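Long-range contacts in GlcNAc-alpha-1,4-Gal-releasing endo-beta-galactosidase (Clostridium perfringens, PDB 1UPS), which probably hydrolyses O-glycosyl bonds as a family 16 glycoside hydrolase, an endo-beta-galactosidase that releases GlcNAc-alpha-1,4-Gal from glycans: residues Y52-C57 against S100-W105; S104-F109 against W149-Q154; T166-I171 against Y187-P192. All blocks are in the same frame, centred on the assembly; numbering follows the deposited sequence.

In the fold
From the N terminus, the chain leaves strand 30-36 and runs through the loop of residues 52-57. Contact 1 closes when the segment 100-105 comes back beside that loop. Contact 2 opens where contact 1 ends, since both share Ser104 and Trp105, and it brings residues 104-109 onto the end of strand 145-152. Hydrogen bonds from Lys103 to Met153 and between His55 and Ile106 join the two. Contact 3 follows in series without nesting: strand 168-170, next to 145-152 in the six-stranded sheet, meets the end of strand 181-187. Its centre is about 9 Å from that of contact 2, and Glu168 packs on His107. Together they tie the loops at one end of the sandwich to that sheet.

Contact 1 of 3, residues Y52-C57 against S100-W105; sequences YLPHWC and SFDKSW
Leu53 reaches Phe101 with one methyl, CD2, which lies 4.4 Å from CZ at the far end of the ring, a loose apolar touch. Pro54 comes next and sets the ring carbon CG beside the carboxylate of Asp102. Asp102 OD2 is also held in a salt bridge by Arg118 and accepts a hydrogen bond from a water at 2.8 Å. That water is the polar link of the contact, because it lies 2.9 Å from His55 ND1 and takes the N-H of Lys103, with N 3.0 Å away.

His55 fills the middle. Its CG sits between the backbone N and the carbonyl carbon (chi1 52°), which swings the imidazole in under the segment 103-105. The carbonyl oxygen of Lys103 lies over one ring face, 3.4 Å from ND1, while Leu53 O lies over the opposite face. NE2 reaches past the contact to Ile106 O, and with ND1 on the water both nitrogens have partners, which would fix the ring's rotation. His55 CD2 lies over the centre of one face of the Trp56 indole, and Trp56 pushes its outer rim at Trp105: CH2 comes within 3.8 Å of Trp105 CE3, the two side chains crossing at about a right angle, and CZ2 lies 3.5 Å from Trp105 O.

The 3-10 turn 54-56, followed by Cys57, disulfide-bonded to Cys86, lies against the end of strand 101-102 and the loop that follows it; that strand pairs with strand 121-122. Leu53 and Pro54 also rest on Met99 of strand 94-99, and Phe101 packs on Ile249 and Val151 of the six-stranded sheet.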
loop_
_atom_site.group_PDB
_atom_site.type_symbol
_atom_site.label_atom_id
_atom_site.label_comp_id
_atom_site.label_asym_id
_atom_site.label_seq_id
_atom_site.Cartn_x
_atom_site.Cartn_y
_atom_site.Cartn_z
ATOM N N TYR A 52 -0.520 11.955 -20.241
ATOM C CA TYR A 52 0.207 11.867 -18.987
ATOM C C TYR A 52 0.515 13.301 -18.508
ATOM O O TYR A 52 1.236 14.028 -19.184
ATOM C CB TYR A 52 1.498 11.041 -19.212
ATOM C CG TYR A 52 2.356 10.827 -17.969
ATOM C CD1 TYR A 52 1.782 10.774 -16.694
ATOM C CD2 TYR A 52 3.741 10.663 -18.081
ATOM C CE1 TYR A 52 2.593 10.584 -15.537
ATOM C CE2 TYR A 52 4.553 10.463 -16.950
ATOM C CZ TYR A 52 3.969 10.427 -15.686
ATOM O OH TYR A 52 4.779 10.256 -14.579
ATOM N N LEU A 53 -0.052 13.712 -17.365
ATOM C CA LEU A 53 0.236 15.046 -16.762
ATOM C C LEU A 53 0.516 16.162 -17.794
ATOM O O LEU A 53 1.562 16.820 -17.743
ATOM C CB LEU A 53 1.383 14.956 -15.742
ATOM C CG LEU A 53 1.184 13.934 -14.615
ATOM C CD1 LEU A 53 2.492 13.715 -13.831
ATOM C CD2 LEU A 53 0.049 14.364 -13.673
ATOM N N PRO A 54 -0.420 16.373 -18.724
ATOM C CA PRO A 54 -0.160 17.249 -19.883
ATOM C C PRO A 54 0.096 18.724 -19.539
ATOM O O PRO A 54 0.690 19.432 -20.359
ATOM C CB PRO A 54 -1.408 17.075 -20.748
ATOM C CG PRO A 54 -2.500 16.648 -19.779
ATOM C CD PRO A 54 -1.772 15.780 -18.769
ATOM N N HIS A 55 -0.302 19.165 -18.348
ATOM C CA HIS A 55 -0.032 20.544 -17.906
ATOM C C HIS A 55 1.458 20.872 -17.742
ATOM O O HIS A 55 1.827 22.061 -17.707
ATOM C CB HIS A 55 -0.765 20.837 -16.599
ATOM C CG HIS A 55 -0.518 19.819 -15.531
ATOM N ND1 HIS A 55 -1.099 18.572 -15.549
ATOM C CD2 HIS A 55 0.267 19.856 -14.429
ATOM C CE1 HIS A 55 -0.702 17.886 -14.491
ATOM N NE2 HIS A 55 0.127 18.641 -13.792
ATOM N N TRP A 56 2.323 19.854 -17.643
ATOM C CA TRP A 56 3.768 20.122 -17.510
ATOM C C TRP A 56 4.462 20.388 -18.848
ATOM O O TRP A 56 5.579 20.878 -18.868
ATOM C CB TRP A 56 4.519 19.010 -16.760
ATOM C CG TRP A 56 4.036 18.800 -15.347
ATOM C CD1 TRP A 56 3.710 17.604 -14.761
ATOM C CD2 TRP A 56 3.820 19.810 -14.351
ATOM N NE1 TRP A 56 3.302 17.811 -13.466
ATOM C CE2 TRP A 56 3.358 19.154 -13.183
ATOM C CE3 TRP A 56 3.964 21.216 -14.327
ATOM C CZ2 TRP A 56 3.015 19.847 -12.011
ATOM C CZ3 TRP A 56 3.647 21.912 -13.154
ATOM C CH2 TRP A 56 3.162 21.219 -12.005
ATOM N N CYS A 57 3.795 20.093 -19.959
ATOM C CA CYS A 57 4.476 20.035 -21.247
ATOM C C CYS A 57 4.004 21.155 -22.169
ATOM O O CYS A 57 2.799 21.338 -22.358
ATOM C CB CYS A 57 4.225 18.667 -21.879
ATOM S SG CYS A 57 4.292 17.307 -20.673
ATOM N N SER A 100 -7.464 9.589 -14.396
ATOM C CA SER A 100 -8.888 9.824 -14.091
ATOM C C SER A 100 -9.228 11.307 -13.816
ATOM O O SER A 100 -10.265 11.615 -13.224
ATOM C CB SER A 100 -9.338 8.943 -12.912
ATOM O OG SER A 100 -8.850 9.457 -11.676
ATOM N N PHE A 101 -8.364 12.214 -14.266
ATOM C CA PHE A 101 -8.530 13.659 -14.035
ATOM C C PHE A 101 -7.640 14.415 -15.027
ATOM O O PHE A 101 -6.782 13.819 -15.707
ATOM C CB PHE A 101 -8.094 14.026 -12.603
ATOM C CG PHE A 101 -6.635 13.756 -12.356
ATOM C CD1 PHE A 101 -6.208 12.476 -11.999
ATOM C CD2 PHE A 101 -5.684 14.757 -12.577
ATOM C CE1 PHE A 101 -4.836 12.201 -11.839
ATOM C CE2 PHE A 101 -4.312 14.498 -12.410
ATOM C CZ PHE A 101 -3.892 13.210 -12.039
ATOM N N ASP A 102 -7.840 15.726 -15.093
ATOM C CA ASP A 102 -6.980 16.614 -15.870
ATOM C C ASP A 102 -7.076 17.940 -15.142
ATOM O O ASP A 102 -8.142 18.551 -15.112
ATOM C CB ASP A 102 -7.513 16.705 -17.302
ATOM C CG ASP A 102 -6.632 17.525 -18.228
ATOM O OD1 ASP A 102 -7.014 17.646 -19.428
ATOM O OD2 ASP A 102 -5.568 18.073 -17.877
ATOM N N LYS A 103 -5.981 18.377 -14.530
ATOM C CA LYS A 103 -6.055 19.519 -13.628
ATOM C C LYS A 103 -4.692 20.199 -13.534
ATOM O O LYS A 103 -3.668 19.518 -13.451
ATOM C CB LYS A 103 -6.548 19.073 -12.229
ATOM C CG LYS A 103 -6.872 20.239 -11.267
ATOM C CD LYS A 103 -7.597 19.719 -10.021
ATOM C CE LYS A 103 -8.047 20.837 -9.061
ATOM N NZ LYS A 103 -6.947 21.272 -8.160
ATOM N N SER A 104 -4.695 21.534 -13.535
ATOM C CA SER A 104 -3.457 22.314 -13.432
ATOM C C SER A 104 -2.659 21.956 -12.171
ATOM O O SER A 104 -3.241 21.646 -11.129
ATOM C CB SER A 104 -3.765 23.820 -13.395
ATOM O OG SER A 104 -4.187 24.298 -14.660
ATOM N N TRP A 105 -1.329 22.028 -12.285
ATOM C CA TRP A 105 -0.394 21.957 -11.156
ATOM C C TRP A 105 -0.249 20.583 -10.477
ATOM O O TRP A 105 0.568 20.441 -9.567
ATOM C CB TRP A 105 -0.731 23.019 -10.089
ATOM C CG TRP A 105 -0.444 24.433 -10.512
ATOM C CD1 TRP A 105 -1.352 25.413 -10.793
ATOM C CD2 TRP A 105 0.847 25.019 -10.665
ATOM N NE1 TRP A 105 -0.700 26.579 -11.123
ATOM C CE2 TRP A 105 0.654 26.366 -11.054
ATOM C CE3 TRP A 105 2.156 24.542 -10.519
ATOM C CZ2 TRP A 105 1.723 27.243 -11.302
ATOM C CZ3 TRP A 105 3.227 25.418 -10.767
ATOM C CH2 TRP A 105 2.994 26.751 -11.154
HETATM O O HOH W 1 -3.652 17.198 -16.072
#

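Contact 2 of 3, residues S104-F109 against W149-Q154; sequences SWIHNF and WMVGMQ
The amide of Gln154 grips the backbone of residues 105-107 with both of its ends. OE1 accepts the N-H of His107, with N 3.0 Å away, in the carbonyl plane and on a lone pair, while NE2 donates to Trp105 O, also at 3.0 Å. The second bond reaches the Trp105 carbonyl from above, 71° out of its plane, and NE2 has a further partner in Asp159 O. Held at both ends, the amide is fixed in its flip.

Packing is tight beneath this clamp. Ile106 drives CD1 to 3.4 Å from Met153 O and lays it alongside the Gln154 side chain, which runs the opposite way; its other branch, CG2, meets Val151 CG2 at 3.7 Å. His107 has CG anti to the backbone N (chi1 -172°), which turns a face of the imidazole to the edge of Trp149. There the indole edge, led by CZ3 at 3.5 Å from His107 NE2, points into the imidazole face in a T-shaped pair with planes 70° apart.

The other side is looser. Trp105, partly exposed, brings little beyond CB and its carbonyl, its indole leading away.

A loop lying over the end of a strand, with aromatic side chains on one sheet face, fits the rim of the concave face in the family 16 beta-sandwich, where relatives bind their substrates.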
loop_
_atom_site.group_PDB
_atom_site.type_symbol
_atom_site.label_atom_id
_atom_site.label_comp_id
_atom_site.label_asym_id
_atom_site.label_seq_id
_atom_site.Cartn_x
_atom_site.Cartn_y
_atom_site.Cartn_z
ATOM N N SER A 104 -4.695 21.534 -13.535
ATOM C CA SER A 104 -3.457 22.314 -13.432
ATOM C C SER A 104 -2.659 21.956 -12.171
ATOM O O SER A 104 -3.241 21.646 -11.129
ATOM C CB SER A 104 -3.765 23.820 -13.395
ATOM O OG SER A 104 -4.187 24.298 -14.660
ATOM N N TRP A 105 -1.329 22.028 -12.285
ATOM C CA TRP A 105 -0.394 21.957 -11.156
ATOM C C TRP A 105 -0.249 20.583 -10.477
ATOM O O TRP A 105 0.568 20.441 -9.567
ATOM C CB TRP A 105 -0.731 23.019 -10.089
ATOM C CG TRP A 105 -0.444 24.433 -10.512
ATOM C CD1 TRP A 105 -1.352 25.413 -10.793
ATOM C CD2 TRP A 105 0.847 25.019 -10.665
ATOM N NE1 TRP A 105 -0.700 26.579 -11.123
ATOM C CE2 TRP A 105 0.654 26.366 -11.054
ATOM C CE3 TRP A 105 2.156 24.542 -10.519
ATOM C CZ2 TRP A 105 1.723 27.243 -11.302
ATOM C CZ3 TRP A 105 3.227 25.418 -10.767
ATOM C CH2 TRP A 105 2.994 26.751 -11.154
ATOM N N ILE A 106 -0.989 19.575 -10.934
ATOM C CA ILE A 106 -0.978 18.287 -10.221
ATOM C C ILE A 106 0.371 17.548 -10.298
ATOM O O ILE A 106 0.906 17.328 -11.392
ATOM C CB ILE A 106 -2.119 17.356 -10.692
ATOM C CG1 ILE A 106 -3.489 18.005 -10.415
ATOM C CG2 ILE A 106 -2.003 16.004 -9.952
ATOM C CD1 ILE A 106 -3.739 18.386 -8.910
ATOM N N HIS A 107 0.885 17.151 -9.132
ATOM C CA HIS A 107 2.057 16.258 -9.041
ATOM C C HIS A 107 3.302 16.868 -9.708
ATOM O O HIS A 107 3.792 16.389 -10.762
ATOM C CB HIS A 107 1.764 14.850 -9.597
ATOM C CG HIS A 107 2.874 13.874 -9.333
ATOM N ND1 HIS A 107 3.203 13.457 -8.062
ATOM C CD2 HIS A 107 3.752 13.274 -10.171
ATOM C CE1 HIS A 107 4.248 12.647 -8.125
ATOM N NE2 HIS A 107 4.587 12.503 -9.396
ATOM N N ASN A 108 3.791 17.920 -9.063
ATOM C CA ASN A 108 4.966 18.662 -9.527
ATOM C C ASN A 108 6.274 17.991 -9.116
ATOM O O ASN A 108 7.025 18.502 -8.274
ATOM C CB ASN A 108 4.907 20.117 -9.042
ATOM C CG ASN A 108 5.794 21.029 -9.862
ATOM O OD1 ASN A 108 6.481 20.561 -10.781
ATOM N ND2 ASN A 108 5.753 22.333 -9.574
ATOM N N PHE A 109 6.541 16.833 -9.715
ATOM C CA PHE A 109 7.696 16.016 -9.341
ATOM C C PHE A 109 9.007 16.766 -9.614
ATOM O O PHE A 109 10.009 16.531 -8.936
ATOM C CB PHE A 109 7.702 14.676 -10.101
ATOM C CG PHE A 109 7.699 14.824 -11.590
ATOM C CD1 PHE A 109 8.901 14.892 -12.313
ATOM C CD2 PHE A 109 6.504 14.893 -12.286
ATOM C CE1 PHE A 109 8.889 15.049 -13.701
ATOM C CE2 PHE A 109 6.481 15.054 -13.668
ATOM C CZ PHE A 109 7.683 15.131 -14.382
ATOM N N TRP A 149 -1.180 4.242 -9.507
ATOM C CA TRP A 149 -0.901 5.166 -8.413
ATOM C C TRP A 149 -1.950 6.263 -8.299
ATOM O O TRP A 149 -2.740 6.487 -9.219
ATOM C CB TRP A 149 0.514 5.786 -8.535
ATOM C CG TRP A 149 0.938 6.337 -9.896
ATOM C CD1 TRP A 149 1.000 5.664 -11.101
ATOM C CD2 TRP A 149 1.473 7.653 -10.147
ATOM N NE1 TRP A 149 1.511 6.499 -12.076
ATOM C CE2 TRP A 149 1.817 7.718 -11.515
ATOM C CE3 TRP A 149 1.680 8.791 -9.337
ATOM C CZ2 TRP A 149 2.352 8.883 -12.116
ATOM C CZ3 TRP A 149 2.224 9.957 -9.938
ATOM C CH2 TRP A 149 2.548 9.979 -11.316
ATOM N N MET A 150 -1.952 6.940 -7.153
ATOM C CA MET A 150 -2.943 7.969 -6.873
ATOM C C MET A 150 -2.218 9.187 -6.341
ATOM O O MET A 150 -1.195 9.055 -5.683
ATOM C CB MET A 150 -3.976 7.463 -5.855
ATOM C CG MET A 150 -4.738 6.214 -6.386
ATOM S SD MET A 150 -5.961 5.578 -5.201
ATOM C CE MET A 150 -7.131 6.938 -5.286
ATOM N N VAL A 151 -2.748 10.363 -6.681
ATOM C CA VAL A 151 -2.167 11.627 -6.253
ATOM C C VAL A 151 -3.265 12.534 -5.724
ATOM O O VAL A 151 -4.396 12.493 -6.209
ATOM C CB VAL A 151 -1.394 12.337 -7.410
ATOM C CG1 VAL A 151 -0.148 11.529 -7.802
ATOM C CG2 VAL A 151 -2.294 12.577 -8.657
ATOM N N GLY A 152 -2.932 13.344 -4.723
ATOM C CA GLY A 152 -3.861 14.329 -4.207
ATOM C C GLY A 152 -4.285 15.292 -5.300
ATOM O O GLY A 152 -3.500 15.638 -6.202
ATOM N N MET A 153 -5.538 15.733 -5.225
ATOM C CA MET A 153 -6.066 16.636 -6.244
ATOM C C MET A 153 -5.795 18.097 -5.942
ATOM O O MET A 153 -6.224 18.974 -6.706
ATOM C CB MET A 153 -7.572 16.395 -6.445
ATOM C CG MET A 153 -7.874 15.056 -7.147
ATOM S SD MET A 153 -7.169 14.860 -8.813
ATOM C CE MET A 153 -7.677 16.152 -9.629
ATOM N N GLN A 154 -5.099 18.372 -4.832
ATOM C CA GLN A 154 -4.633 19.736 -4.536
ATOM C C GLN A 154 -5.813 20.716 -4.535
ATOM O O GLN A 154 -5.726 21.844 -5.013
ATOM C CB GLN A 154 -3.512 20.150 -5.528
ATOM C CG GLN A 154 -2.254 19.279 -5.353
ATOM C CD GLN A 154 -1.235 19.365 -6.498
ATOM O OE1 GLN A 154 -0.658 18.348 -6.869
ATOM N NE2 GLN A 154 -1.008 20.562 -7.036
#

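Contact 3 of 3, residues T166-I171 against Y187-P192; sequences TGEIDI and YGWNDP
Trp189 donates its indole N-H to Glu168 OE2, with NE1 2.8 Å away and an N-H...O angle of 156°. The acceptor uses its anti lone pair, pointing away from the other carboxylate oxygen, and carboxylate and ring lie only 8° from coplanar, so the N-H meets the carboxylate almost in its plane. Glu168 reaches it fully extended, with CG anti to the backbone N (chi1 177°). The same two segments are joined through the backbone: Glu168 N to Tyr187 O at 2.8 Å and Tyr187 N to Glu168 O at 3.0 Å make an antiparallel hydrogen-bonded pair.

Further along, Thr166 OG1 donates to Gly188 O at 2.9 Å, in the carbonyl plane. That oxygen also takes Asp191 N at 3.0 Å, closing the type II' turn 188-191, so the threonine hydroxyl and the turn's closing N-H share one carbonyl oxygen.

Outside these bonds the packing follows. Trp189 CD1 lies 3.4 Å from Thr166 O, and Thr166 CG2 comes within 4.0 Å of Asn190 CB as the two side chains pass. Within the second segment, Tyr187 CD2 lies over one indole face, toward its rim, while Trp189 N sits over the centre of the tyrosine ring.

Glu168, Ile169 and Asp170 match the family 16 signature, whose first glutamate is the nucleophile in relatives. Strand 168-170 runs between strands 145-152 and 181-187. Glu168 faces Trp149, His107 and Trp198 on the side with Trp189, while Ile169 points the other way, to Met219, Leu226 and Phe228 on strands 215-221 and 225-230 of the second sheet.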
loop_
_atom_site.group_PDB
_atom_site.type_symbol
_atom_site.label_atom_id
_atom_site.label_comp_id
_atom_site.label_asym_id
_atom_site.label_seq_id
_atom_site.Cartn_x
_atom_site.Cartn_y
_atom_site.Cartn_z
ATOM N N THR A 166 -1.102 16.890 -1.569
ATOM C CA THR A 166 -0.230 16.445 -2.652
ATOM C C THR A 166 0.260 15.019 -2.440
ATOM O O THR A 166 1.257 14.615 -3.059
ATOM C CB THR A 166 1.038 17.352 -2.690
ATOM O OG1 THR A 166 1.591 17.381 -1.358
ATOM C CG2 THR A 166 0.694 18.821 -2.989
ATOM N N GLY A 167 -0.396 14.257 -1.554
ATOM C CA GLY A 167 0.025 12.883 -1.289
ATOM C C GLY A 167 0.121 12.005 -2.532
ATOM O O GLY A 167 -0.679 12.143 -3.470
ATOM N N GLU A 168 1.110 11.111 -2.542
ATOM C CA GLU A 168 1.266 10.110 -3.617
ATOM C C GLU A 168 1.224 8.721 -2.991
ATOM O O GLU A 168 1.931 8.468 -2.009
ATOM C CB GLU A 168 2.615 10.280 -4.329
ATOM C CG GLU A 168 2.846 9.212 -5.402
ATOM C CD GLU A 168 4.141 9.385 -6.179
ATOM O OE1 GLU A 168 4.423 8.489 -7.003
ATOM O OE2 GLU A 168 4.859 10.388 -5.976
ATOM N N ILE A 169 0.381 7.838 -3.529
ATOM C CA ILE A 169 0.402 6.418 -3.147
ATOM C C ILE A 169 0.678 5.609 -4.394
ATOM O O ILE A 169 -0.124 5.617 -5.328
ATOM C CB ILE A 169 -0.934 5.942 -2.504
ATOM C CG1 ILE A 169 -1.313 6.796 -1.286
ATOM C CG2 ILE A 169 -0.854 4.429 -2.135
ATOM C CD1 ILE A 169 -2.786 6.587 -0.851
ATOM N N ASP A 170 1.827 4.927 -4.427
ATOM C CA ASP A 170 2.125 4.053 -5.552
ATOM C C ASP A 170 1.628 2.663 -5.169
ATOM O O ASP A 170 2.322 1.934 -4.471
ATOM C CB ASP A 170 3.624 4.059 -5.832
ATOM C CG ASP A 170 4.136 5.455 -6.091
ATOM O OD1 ASP A 170 3.512 6.160 -6.928
ATOM O OD2 ASP A 170 5.099 5.930 -5.466
ATOM N N ILE A 171 0.398 2.338 -5.554
ATOM C CA ILE A 171 -0.221 1.064 -5.138
ATOM C C ILE A 171 0.512 -0.095 -5.783
ATOM O O ILE A 171 0.665 -1.152 -5.173
ATOM C CB ILE A 171 -1.733 1.013 -5.494
ATOM C CG1 ILE A 171 -2.467 2.252 -4.948
ATOM C CG2 ILE A 171 -2.392 -0.266 -4.949
ATOM C CD1 ILE A 171 -3.846 2.457 -5.618
ATOM N N TYR A 187 4.440 8.719 -0.368
ATOM C CA TYR A 187 5.144 9.939 0.054
ATOM C C TYR A 187 4.140 11.080 0.035
ATOM O O TYR A 187 3.301 11.140 -0.847
ATOM C CB TYR A 187 6.287 10.223 -0.928
ATOM C CG TYR A 187 7.089 11.480 -0.630
ATOM C CD1 TYR A 187 7.636 11.707 0.636
ATOM C CD2 TYR A 187 7.324 12.420 -1.637
ATOM C CE1 TYR A 187 8.385 12.876 0.891
ATOM C CE2 TYR A 187 8.079 13.579 -1.388
ATOM C CZ TYR A 187 8.590 13.791 -0.127
ATOM O OH TYR A 187 9.326 14.947 0.121
ATOM N N GLY A 188 4.234 11.991 1.007
ATOM C CA GLY A 188 3.288 13.093 1.085
ATOM C C GLY A 188 3.626 14.331 0.263
ATOM O O GLY A 188 2.766 15.190 0.084
ATOM N N TRP A 189 4.846 14.415 -0.259
ATOM C CA TRP A 189 5.296 15.629 -0.966
ATOM C C TRP A 189 5.126 16.852 -0.048
ATOM O O TRP A 189 5.816 16.939 0.970
ATOM C CB TRP A 189 4.603 15.775 -2.340
ATOM C CG TRP A 189 5.029 14.691 -3.308
ATOM C CD1 TRP A 189 4.436 13.466 -3.501
ATOM C CD2 TRP A 189 6.165 14.726 -4.168
ATOM N NE1 TRP A 189 5.137 12.748 -4.439
ATOM C CE2 TRP A 189 6.199 13.502 -4.875
ATOM C CE3 TRP A 189 7.153 15.684 -4.433
ATOM C CZ2 TRP A 189 7.192 13.203 -5.822
ATOM C CZ3 TRP A 189 8.143 15.394 -5.395
ATOM C CH2 TRP A 189 8.155 14.160 -6.066
ATOM N N ASN A 190 4.227 17.782 -0.379
ATOM C CA ASN A 190 4.033 18.987 0.444
ATOM C C ASN A 190 3.139 18.787 1.671
ATOM O O ASN A 190 2.914 19.746 2.430
ATOM C CB ASN A 190 3.409 20.123 -0.389
ATOM C CG ASN A 190 4.341 20.679 -1.450
ATOM O OD1 ASN A 190 5.552 20.432 -1.442
ATOM N ND2 ASN A 190 3.773 21.470 -2.367
ATOM N N ASP A 191 2.613 17.568 1.855
ATOM C CA ASP A 191 1.674 17.279 2.951
ATOM C C ASP A 191 2.401 16.985 4.270
ATOM O O ASP A 191 3.057 15.954 4.369
ATOM C CB ASP A 191 0.800 16.064 2.561
ATOM C CG ASP A 191 -0.329 15.814 3.533
ATOM O OD1 ASP A 191 -1.188 14.953 3.223
ATOM O OD2 ASP A 191 -0.446 16.435 4.621
ATOM N N PRO A 192 2.296 17.847 5.285
ATOM C CA PRO A 192 3.004 17.598 6.554
ATOM C C PRO A 192 2.354 16.470 7.367
ATOM O O PRO A 192 2.948 15.965 8.332
ATOM C CB PRO A 192 2.872 18.932 7.298
ATOM C CG PRO A 192 1.585 19.494 6.815
ATOM C CD PRO A 192 1.490 19.089 5.340
#